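Local coordinates for Rod shape determining protein RodA (Thermus thermophilus, PDB 6BAR), which probably polymerises lipid II into peptidoglycan strands for cell-wall elongation, as a membrane glycosyltransferase of the SEDS family, at residues L25-A34 with F256-E264; M306-N314 with V324-F332. All coordinates share one frame; numbering follows the deposited sequence.

Interaction 1. Residues L25-A34 with F256-E264; sequences LGFVNLGSAA and FVFSVWAEE. With OLC ((2R)-2,3-dihydroxypropyl (9Z)-octadec-9-enoate), chain B.
Asn29 reaches across to the backbone of Val257, where the C-terminal end of the membrane helix 13-30 in this SEDS protein meets the start of the short helix 258-264. With CG anti to the backbone N (chi1 -176°), the amide leaves its helix toward the other segment. Asn29 ND2 donates to Val257 O; the modelled length of this bond is doubtful. Asparagine suits a buried place here, because its short polar arm can serve a carbonyl among apolar neighbours. Its amide stands 77° from the Trp261 ring plane, with Asn29 OD1 at the ring edge, 3.8 Å from Trp261 CE3. One turn earlier, Leu25 CD1 lies 4.0 Å from Trp261 CH2.

Beyond the helix end the chain turns, and small residues allow close approach: Ala33 CB packs 3.6 Å from Val260 CB, and Ala34 CB sits in plane at the edge of the Phe256 ring. Leu30 CD1 meets Val257 CG2 at 3.9 Å. Ser32 OG lies near Glu264 OE2 and Asn29 O.

Further out, Trp261 is held by a stack with Trp265 and an edge-to-face contact with Phe332, while Leu30 rests on helix 39-56. The bound monoolein packs on a different side of the same stretch of chain. Gly31 leaves room for the lipid, since a beta carbon there would collide with its C5. The acyl chain also passes over Phe27, with C13 above one face of the ring and C12 3.4 Å from Phe27 CD1.

Interaction 2. Residues M306-N314 with V324-F332; sequences MLGFQVVVN and VTGLTLPLF
Pro330 fits against two aliphatic residues one helical turn apart, Leu307 and Val311. Its CG lies 3.7 Å from Leu307 CD2 and 3.9 Å from Val311 CG2. A rigid ring without a backbone N-H suits this spot, presenting only carbon to the helix. Leu329 adds its CD1, 4.0 Å from Val311 CG2; a first torsion of -156° sets CG across from the backbone N and carries that methyl in beside the helix, although the beta carbon does not point there. Leu327, buried, extends the tight part, its CD1 3.8 Å from Val313 CG1. Tyr277 of helix 266-288 covers Val311 and Leu329, and its hydroxyl donates a hydrogen bond to Pro330 O.

The arrangement is a helix followed by an irregular, largely extended connection that folds back over the helix it has just left, here helix 294-319, before helix 336-354 begins. Two of its carbonyls, those of Leu327 and Thr328, receive weak bonds from amide side chains. Gln310, extended beyond CG, reaches from NE2 to Thr328 O (3.1 Å, 129°), and Asn314 ND2 lies 3.4 Å from both Thr328 O and Leu327 O. Asn314 ND2 and Asn314 N both donate to Gln310 O, from opposite faces of its plane, ND2 above it and not on a lone pair.

Toward Thr325 the fit becomes sparser, little of that residue being covered by the helix: Thr325 OG1 touches Val313 CG1 at 3.7 Å.

In the fold
Starting from the N terminus, helix 13-30 supplies the first half of interaction 1. The chain then passes through more than two hundred residues, including the helices from 39-56 to 175-184, before 256-264 returns to close that loop. Helix 266-288 and helix 294-319 follow, and interaction 2 closes a local loop of only nine residues. The two contacts are therefore in series, neither nesting nor crossing, with centres about 15 Å apart. They nevertheless meet at Phe332, which packs on Gly26 and Asn29. The end of the first helix, the short helix 258-264 and the connection to helix 336-354 are thus joined.

Interaction 1. Residues L25-A34 with F256-E264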
loop_
_atom_site.group_PDB
_atom_site.type_symbol
_atom_site.label_atom_id
_atom_site.label_comp_id
_atom_site.label_asym_id
_atom_site.label_seq_id
_atom_site.Cartn_x
_atom_site.Cartn_y
_atom_site.Cartn_z
ATOM N N LEU A 25 -1.990 15.873 8.175
ATOM C CA LEU A 25 -2.720 16.607 7.148
ATOM C C LEU A 25 -4.041 15.928 6.815
ATOM O O LEU A 25 -5.075 16.596 6.679
ATOM C CB LEU A 25 -1.868 16.750 5.893
ATOM C CG LEU A 25 -0.929 17.940 5.960
ATOM C CD1 LEU A 25 -0.442 18.297 4.573
ATOM C CD2 LEU A 25 -1.628 19.119 6.614
ATOM N N GLY A 26 -4.019 14.607 6.654
ATOM C CA GLY A 26 -5.254 13.880 6.435
ATOM C C GLY A 26 -6.286 14.158 7.509
ATOM O O GLY A 26 -7.466 14.357 7.210
ATOM N N PHE A 27 -5.852 14.199 8.775
ATOM C CA PHE A 27 -6.797 14.423 9.871
ATOM C C PHE A 27 -7.299 15.862 9.906
ATOM O O PHE A 27 -8.480 16.098 10.187
ATOM C CB PHE A 27 -6.174 14.059 11.216
ATOM C CG PHE A 27 -6.362 12.619 11.612
ATOM C CD1 PHE A 27 -7.426 12.231 12.411
ATOM C CD2 PHE A 27 -5.453 11.656 11.209
ATOM C CE1 PHE A 27 -7.586 10.902 12.790
ATOM C CE2 PHE A 27 -5.604 10.328 11.582
ATOM C CZ PHE A 27 -6.676 9.951 12.373
ATOM N N VAL A 28 -6.428 16.844 9.654
ATOM C CA VAL A 28 -6.922 18.219 9.689
ATOM C C VAL A 28 -7.771 18.532 8.463
ATOM O O VAL A 28 -8.560 19.486 8.485
ATOM C CB VAL A 28 -5.771 19.237 9.843
ATOM C CG1 VAL A 28 -5.024 19.009 11.163
ATOM C CG2 VAL A 28 -4.830 19.191 8.650
ATOM N N ASN A 29 -7.645 17.735 7.397
ATOM C CA ASN A 29 -8.512 17.902 6.237
ATOM C C ASN A 29 -9.862 17.238 6.454
ATOM O O ASN A 29 -10.904 17.822 6.143
ATOM C CB ASN A 29 -7.856 17.329 4.987
ATOM C CG ASN A 29 -8.681 17.581 3.745
ATOM O OD1 ASN A 29 -9.240 18.665 3.572
ATOM N ND2 ASN A 29 -8.775 16.581 2.878
ATOM N N LEU A 30 -9.859 16.008 6.973
ATOM C CA LEU A 30 -11.118 15.311 7.204
ATOM C C LEU A 30 -12.030 16.096 8.138
ATOM O O LEU A 30 -13.257 16.044 7.999
ATOM C CB LEU A 30 -10.851 13.920 7.770
ATOM C CG LEU A 30 -12.038 12.966 7.705
ATOM C CD1 LEU A 30 -12.470 12.736 6.260
ATOM C CD2 LEU A 30 -11.695 11.656 8.384
ATOM N N GLY A 31 -11.457 16.838 9.083
ATOM C CA GLY A 31 -12.267 17.659 9.961
ATOM C C GLY A 31 -12.935 18.839 9.287
ATOM O O GLY A 31 -13.724 19.527 9.943
ATOM N N SER A 32 -12.636 19.098 8.014
ATOM C CA SER A 32 -13.294 20.182 7.294
ATOM C C SER A 32 -13.829 19.675 5.959
ATOM O O SER A 32 -14.788 20.231 5.411
ATOM C CB SER A 32 -12.339 21.364 7.088
ATOM O OG SER A 32 -11.318 21.062 6.152
ATOM N N ALA A 33 -13.217 18.611 5.439
ATOM C CA ALA A 33 -13.660 17.971 4.200
ATOM C C ALA A 33 -14.771 16.991 4.545
ATOM O O ALA A 33 -14.524 15.831 4.885
ATOM C CB ALA A 33 -12.498 17.274 3.503
ATOM N N ALA A 34 -16.011 17.472 4.440
ATOM C CA ALA A 34 -17.213 16.743 4.830
ATOM C C ALA A 34 -17.028 16.145 6.220
ATOM O O ALA A 34 -16.845 14.928 6.357
ATOM C CB ALA A 34 -17.555 15.659 3.805
ATOM N N PHE A 256 -14.019 12.289 -1.685
ATOM C CA PHE A 256 -14.628 13.379 -0.925
ATOM C C PHE A 256 -13.691 13.963 0.123
ATOM O O PHE A 256 -14.075 14.916 0.810
ATOM C CB PHE A 256 -15.948 12.920 -0.275
ATOM C CG PHE A 256 -15.793 12.164 1.035
ATOM C CD1 PHE A 256 -15.357 10.849 1.059
ATOM C CD2 PHE A 256 -16.154 12.759 2.238
ATOM C CE1 PHE A 256 -15.248 10.155 2.258
ATOM C CE2 PHE A 256 -16.045 12.070 3.438
ATOM C CZ PHE A 256 -15.593 10.768 3.448
ATOM N N VAL A 257 -12.474 13.432 0.237
ATOM C CA VAL A 257 -11.457 13.952 1.143
ATOM C C VAL A 257 -10.443 14.749 0.332
ATOM O O VAL A 257 -9.840 15.704 0.833
ATOM C CB VAL A 257 -10.784 12.807 1.924
ATOM C CG1 VAL A 257 -9.882 13.357 3.025
ATOM C CG2 VAL A 257 -11.838 11.875 2.496
ATOM N N PHE A 258 -10.259 14.370 -0.932
ATOM C CA PHE A 258 -9.268 15.033 -1.768
ATOM C C PHE A 258 -9.874 16.116 -2.655
ATOM O O PHE A 258 -9.212 17.126 -2.931
ATOM C CB PHE A 258 -8.534 14.005 -2.628
ATOM C CG PHE A 258 -7.507 14.611 -3.536
ATOM C CD1 PHE A 258 -6.250 14.948 -3.058
ATOM C CD2 PHE A 258 -7.799 14.852 -4.866
ATOM C CE1 PHE A 258 -5.308 15.511 -3.892
ATOM C CE2 PHE A 258 -6.864 15.412 -5.703
ATOM C CZ PHE A 258 -5.617 15.742 -5.218
ATOM N N SER A 259 -11.114 15.928 -3.118
ATOM C CA SER A 259 -11.766 16.957 -3.918
ATOM C C SER A 259 -12.011 18.223 -3.108
ATOM O O SER A 259 -12.053 19.319 -3.682
ATOM C CB SER A 259 -13.089 16.423 -4.490
ATOM O OG SER A 259 -14.022 16.129 -3.462
ATOM N N VAL A 260 -12.156 18.093 -1.790
ATOM C CA VAL A 260 -12.336 19.242 -0.909
ATOM C C VAL A 260 -10.996 19.886 -0.561
ATOM O O VAL A 260 -10.898 21.112 -0.467
ATOM C CB VAL A 260 -13.104 18.803 0.355
ATOM C CG1 VAL A 260 -13.413 20.003 1.238
ATOM C CG2 VAL A 260 -14.386 18.068 -0.028
ATOM N N TRP A 261 -9.944 19.079 -0.375
ATOM C CA TRP A 261 -8.618 19.631 -0.100
ATOM C C TRP A 261 -8.079 20.399 -1.300
ATOM O O TRP A 261 -7.471 21.464 -1.140
ATOM C CB TRP A 261 -7.647 18.517 0.296
ATOM C CG TRP A 261 -6.179 18.928 0.282
ATOM C CD1 TRP A 261 -5.311 18.867 -0.780
ATOM C CD2 TRP A 261 -5.421 19.452 1.382
ATOM N NE1 TRP A 261 -4.067 19.327 -0.407
ATOM C CE2 TRP A 261 -4.108 19.690 0.914
ATOM C CE3 TRP A 261 -5.724 19.743 2.718
ATOM C CZ2 TRP A 261 -3.105 20.205 1.732
ATOM C CZ3 TRP A 261 -4.723 20.257 3.530
ATOM C CH2 TRP A 261 -3.430 20.481 3.032
ATOM N N ALA A 262 -8.283 19.869 -2.511
ATOM C CA ALA A 262 -7.752 20.510 -3.709
ATOM C C ALA A 262 -8.376 21.876 -3.963
ATOM O O ALA A 262 -7.745 22.720 -4.613
ATOM C CB ALA A 262 -7.961 19.598 -4.921
ATOM N N GLU A 263 -9.590 22.108 -3.455
ATOM C CA GLU A 263 -10.306 23.368 -3.622
ATOM C C GLU A 263 -10.162 24.313 -2.433
ATOM O O GLU A 263 -10.084 25.529 -2.636
ATOM C CB GLU A 263 -11.797 23.097 -3.883
ATOM C CG GLU A 263 -12.606 24.316 -4.336
ATOM C CD GLU A 263 -14.046 23.977 -4.713
ATOM O OE1 GLU A 263 -14.366 22.783 -4.893
ATOM O OE2 GLU A 263 -14.864 24.912 -4.828
ATOM N N GLU A 264 -10.116 23.798 -1.198
ATOM C CA GLU A 264 -9.968 24.665 -0.031
ATOM C C GLU A 264 -8.523 25.095 0.211
ATOM O O GLU A 264 -8.298 26.052 0.961
ATOM C CB GLU A 264 -10.517 23.979 1.234
ATOM C CG GLU A 264 -12.034 23.727 1.233
ATOM C CD GLU A 264 -12.563 23.165 2.557
ATOM O OE1 GLU A 264 -13.773 23.324 2.836
ATOM O OE2 GLU A 264 -11.774 22.570 3.322
HETATM C C18 OLC B . 0.378 11.750 14.337
HETATM C C10 OLC B . -8.027 14.689 15.993
HETATM C C9 OLC B . -8.770 15.486 16.791
HETATM C C17 OLC B . -0.702 12.680 13.821
HETATM C C11 OLC B . -6.872 13.889 16.560
HETATM C C8 OLC B . -9.917 16.276 16.194
HETATM C C24 OLC B . -13.394 25.361 11.086
HETATM C C16 OLC B . -1.977 12.532 14.632
HETATM C C12 OLC B . -6.224 13.066 15.468
HETATM C C7 OLC B . -9.393 17.115 15.045
HETATM C C15 OLC B . -3.032 13.488 14.105
HETATM C C13 OLC B . -4.761 12.830 15.783
HETATM C C6 OLC B . -10.374 17.135 13.890
HETATM C C14 OLC B . -3.935 13.969 15.223
HETATM C C5 OLC B . -9.918 18.126 12.832
HETATM C C4 OLC B . -9.824 19.524 13.414
HETATM C C3 OLC B . -10.863 20.461 12.822
HETATM C C2 OLC B . -12.264 20.056 13.256
HETATM C C21 OLC B . -13.974 23.138 12.012
HETATM C C1 OLC B . -13.237 21.225 13.232
HETATM C C22 OLC B . -13.298 23.864 10.858
HETATM O O19 OLC B . -13.599 21.708 14.288
HETATM O O25 OLC B . -12.738 26.085 10.067
HETATM O O23 OLC B . -11.940 23.497 10.771
HETATM O O20 OLC B . -13.726 21.743 12.011
#

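Interaction 2. Residues M306-N314 with V324-F332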
loop_
_atom_site.group_PDB
_atom_site.type_symbol
_atom_site.label_atom_id
_atom_site.label_comp_id
_atom_site.label_asym_id
_atom_site.label_seq_id
_atom_site.Cartn_x
_atom_site.Cartn_y
_atom_site.Cartn_z
ATOM N N MET A 306 4.081 0.229 -4.856
ATOM C CA MET A 306 2.644 0.137 -4.619
ATOM C C MET A 306 2.087 1.443 -4.057
ATOM O O MET A 306 1.015 1.913 -4.476
ATOM C CB MET A 306 2.356 -1.030 -3.676
ATOM C CG MET A 306 2.597 -2.388 -4.310
ATOM S SD MET A 306 2.113 -3.759 -3.245
ATOM C CE MET A 306 2.089 -5.094 -4.436
ATOM N N LEU A 307 2.809 2.053 -3.117
ATOM C CA LEU A 307 2.328 3.290 -2.509
ATOM C C LEU A 307 2.243 4.417 -3.539
ATOM O O LEU A 307 1.183 5.045 -3.721
ATOM C CB LEU A 307 3.247 3.669 -1.349
ATOM C CG LEU A 307 2.642 4.439 -0.183
ATOM C CD1 LEU A 307 3.473 4.195 1.057
ATOM C CD2 LEU A 307 2.597 5.919 -0.505
ATOM N N GLY A 308 3.363 4.693 -4.218
ATOM C CA GLY A 308 3.351 5.694 -5.267
ATOM C C GLY A 308 2.304 5.430 -6.332
ATOM O O GLY A 308 1.725 6.368 -6.886
ATOM N N PHE A 309 2.027 4.155 -6.618
ATOM C CA PHE A 309 1.059 3.839 -7.662
ATOM C C PHE A 309 -0.354 4.186 -7.224
ATOM O O PHE A 309 -1.135 4.709 -8.024
ATOM C CB PHE A 309 1.148 2.364 -8.051
ATOM C CG PHE A 309 0.253 1.986 -9.199
ATOM C CD1 PHE A 309 0.633 2.245 -10.505
ATOM C CD2 PHE A 309 -0.965 1.367 -8.973
ATOM C CE1 PHE A 309 -0.189 1.893 -11.566
ATOM C CE2 PHE A 309 -1.791 1.014 -10.031
ATOM C CZ PHE A 309 -1.401 1.278 -11.328
ATOM N N GLN A 310 -0.708 3.906 -5.966
ATOM C CA GLN A 310 -2.015 4.358 -5.491
ATOM C C GLN A 310 -2.129 5.876 -5.567
ATOM O O GLN A 310 -3.174 6.416 -5.970
ATOM C CB GLN A 310 -2.273 3.879 -4.067
ATOM C CG GLN A 310 -2.345 2.382 -3.965
ATOM C CD GLN A 310 -3.089 1.923 -2.736
ATOM O OE1 GLN A 310 -2.870 0.816 -2.242
ATOM N NE2 GLN A 310 -3.982 2.770 -2.234
ATOM N N VAL A 311 -1.055 6.586 -5.205
ATOM C CA VAL A 311 -1.099 8.050 -5.266
ATOM C C VAL A 311 -1.339 8.524 -6.701
ATOM O O VAL A 311 -2.203 9.376 -6.965
ATOM C CB VAL A 311 0.185 8.657 -4.672
ATOM C CG1 VAL A 311 0.209 10.157 -4.899
ATOM C CG2 VAL A 311 0.272 8.341 -3.189
ATOM N N VAL A 312 -0.585 7.976 -7.658
ATOM C CA VAL A 312 -0.743 8.455 -9.030
ATOM C C VAL A 312 -2.043 7.961 -9.657
ATOM O O VAL A 312 -2.528 8.571 -10.616
ATOM C CB VAL A 312 0.464 8.090 -9.919
ATOM C CG1 VAL A 312 1.731 8.766 -9.399
ATOM C CG2 VAL A 312 0.639 6.586 -10.030
ATOM N N VAL A 313 -2.638 6.885 -9.134
ATOM C CA VAL A 313 -3.967 6.476 -9.585
ATOM C C VAL A 313 -5.005 7.506 -9.159
ATOM O O VAL A 313 -5.879 7.901 -9.944
ATOM C CB VAL A 313 -4.313 5.076 -9.048
ATOM C CG1 VAL A 313 -5.827 4.881 -8.990
ATOM C CG2 VAL A 313 -3.678 4.003 -9.913
ATOM N N ASN A 314 -4.925 7.952 -7.903
ATOM C CA ASN A 314 -5.857 8.982 -7.451
ATOM C C ASN A 314 -5.653 10.301 -8.195
ATOM O O ASN A 314 -6.615 11.060 -8.382
ATOM C CB ASN A 314 -5.738 9.173 -5.943
ATOM C CG ASN A 314 -6.267 7.975 -5.167
ATOM O OD1 ASN A 314 -7.447 7.914 -4.824
ATOM N ND2 ASN A 314 -5.393 7.014 -4.890
ATOM N N VAL A 324 -13.035 5.443 -11.762
ATOM C CA VAL A 324 -12.546 5.446 -10.387
ATOM C C VAL A 324 -12.408 4.012 -9.894
ATOM O O VAL A 324 -13.096 3.094 -10.356
ATOM C CB VAL A 324 -13.489 6.262 -9.473
ATOM C CG1 VAL A 324 -14.814 5.531 -9.274
ATOM C CG2 VAL A 324 -12.832 6.570 -8.128
ATOM N N THR A 325 -11.498 3.818 -8.946
ATOM C CA THR A 325 -11.309 2.554 -8.255
ATOM C C THR A 325 -11.427 2.783 -6.755
ATOM O O THR A 325 -11.462 3.921 -6.280
ATOM C CB THR A 325 -9.948 1.937 -8.595
ATOM O OG1 THR A 325 -8.947 2.965 -8.607
ATOM C CG2 THR A 325 -9.994 1.260 -9.956
ATOM N N GLY A 326 -11.478 1.688 -6.002
ATOM C CA GLY A 326 -11.603 1.791 -4.561
ATOM C C GLY A 326 -10.318 2.163 -3.843
ATOM O O GLY A 326 -10.231 2.021 -2.620
ATOM N N LEU A 327 -9.317 2.644 -4.585
ATOM C CA LEU A 327 -8.000 2.938 -4.021
ATOM C C LEU A 327 -8.001 4.322 -3.387
ATOM O O LEU A 327 -8.186 5.330 -4.078
ATOM C CB LEU A 327 -6.917 2.860 -5.098
ATOM C CG LEU A 327 -6.745 1.557 -5.879
ATOM C CD1 LEU A 327 -5.645 1.689 -6.931
ATOM C CD2 LEU A 327 -6.464 0.400 -4.934
ATOM N N THR A 328 -7.778 4.377 -2.082
ATOM C CA THR A 328 -7.710 5.656 -1.399
ATOM C C THR A 328 -6.300 6.227 -1.482
ATOM O O THR A 328 -5.341 5.554 -1.870
ATOM C CB THR A 328 -8.145 5.512 0.057
ATOM O OG1 THR A 328 -7.475 4.395 0.649
ATOM C CG2 THR A 328 -9.647 5.296 0.132
ATOM N N LEU A 329 -6.195 7.500 -1.142
ATOM C CA LEU A 329 -4.898 8.126 -0.981
ATOM C C LEU A 329 -4.296 7.645 0.332
ATOM O O LEU A 329 -4.871 7.909 1.395
ATOM C CB LEU A 329 -5.040 9.636 -0.988
ATOM C CG LEU A 329 -3.798 10.409 -1.398
ATOM C CD1 LEU A 329 -3.335 9.935 -2.762
ATOM C CD2 LEU A 329 -4.131 11.880 -1.429
ATOM N N PRO A 330 -3.171 6.932 0.310
ATOM C CA PRO A 330 -2.673 6.294 1.538
ATOM C C PRO A 330 -2.308 7.306 2.621
ATOM O O PRO A 330 -1.678 8.332 2.352
ATOM C CB PRO A 330 -1.444 5.511 1.053
ATOM C CG PRO A 330 -1.094 6.101 -0.291
ATOM C CD PRO A 330 -2.387 6.556 -0.877
ATOM N N LEU A 331 -2.731 6.998 3.856
ATOM C CA LEU A 331 -2.493 7.800 5.058
ATOM C C LEU A 331 -3.310 9.089 5.079
ATOM O O LEU A 331 -3.397 9.753 6.118
ATOM C CB LEU A 331 -1.001 8.145 5.214
ATOM C CG LEU A 331 0.028 7.023 5.388
ATOM C CD1 LEU A 331 1.434 7.576 5.232
ATOM C CD2 LEU A 331 -0.141 6.354 6.740
ATOM N N PHE A 332 -3.921 9.451 3.949
ATOM C CA PHE A 332 -4.603 10.732 3.794
ATOM C C PHE A 332 -6.109 10.599 3.627
ATOM O O PHE A 332 -6.873 11.283 4.316
ATOM C CB PHE A 332 -4.021 11.493 2.595
ATOM C CG PHE A 332 -4.537 12.898 2.461
ATOM C CD1 PHE A 332 -4.016 13.913 3.248
ATOM C CD2 PHE A 332 -5.539 13.207 1.548
ATOM C CE1 PHE A 332 -4.487 15.207 3.134
ATOM C CE2 PHE A 332 -6.014 14.501 1.424
ATOM C CZ PHE A 332 -5.487 15.503 2.220
#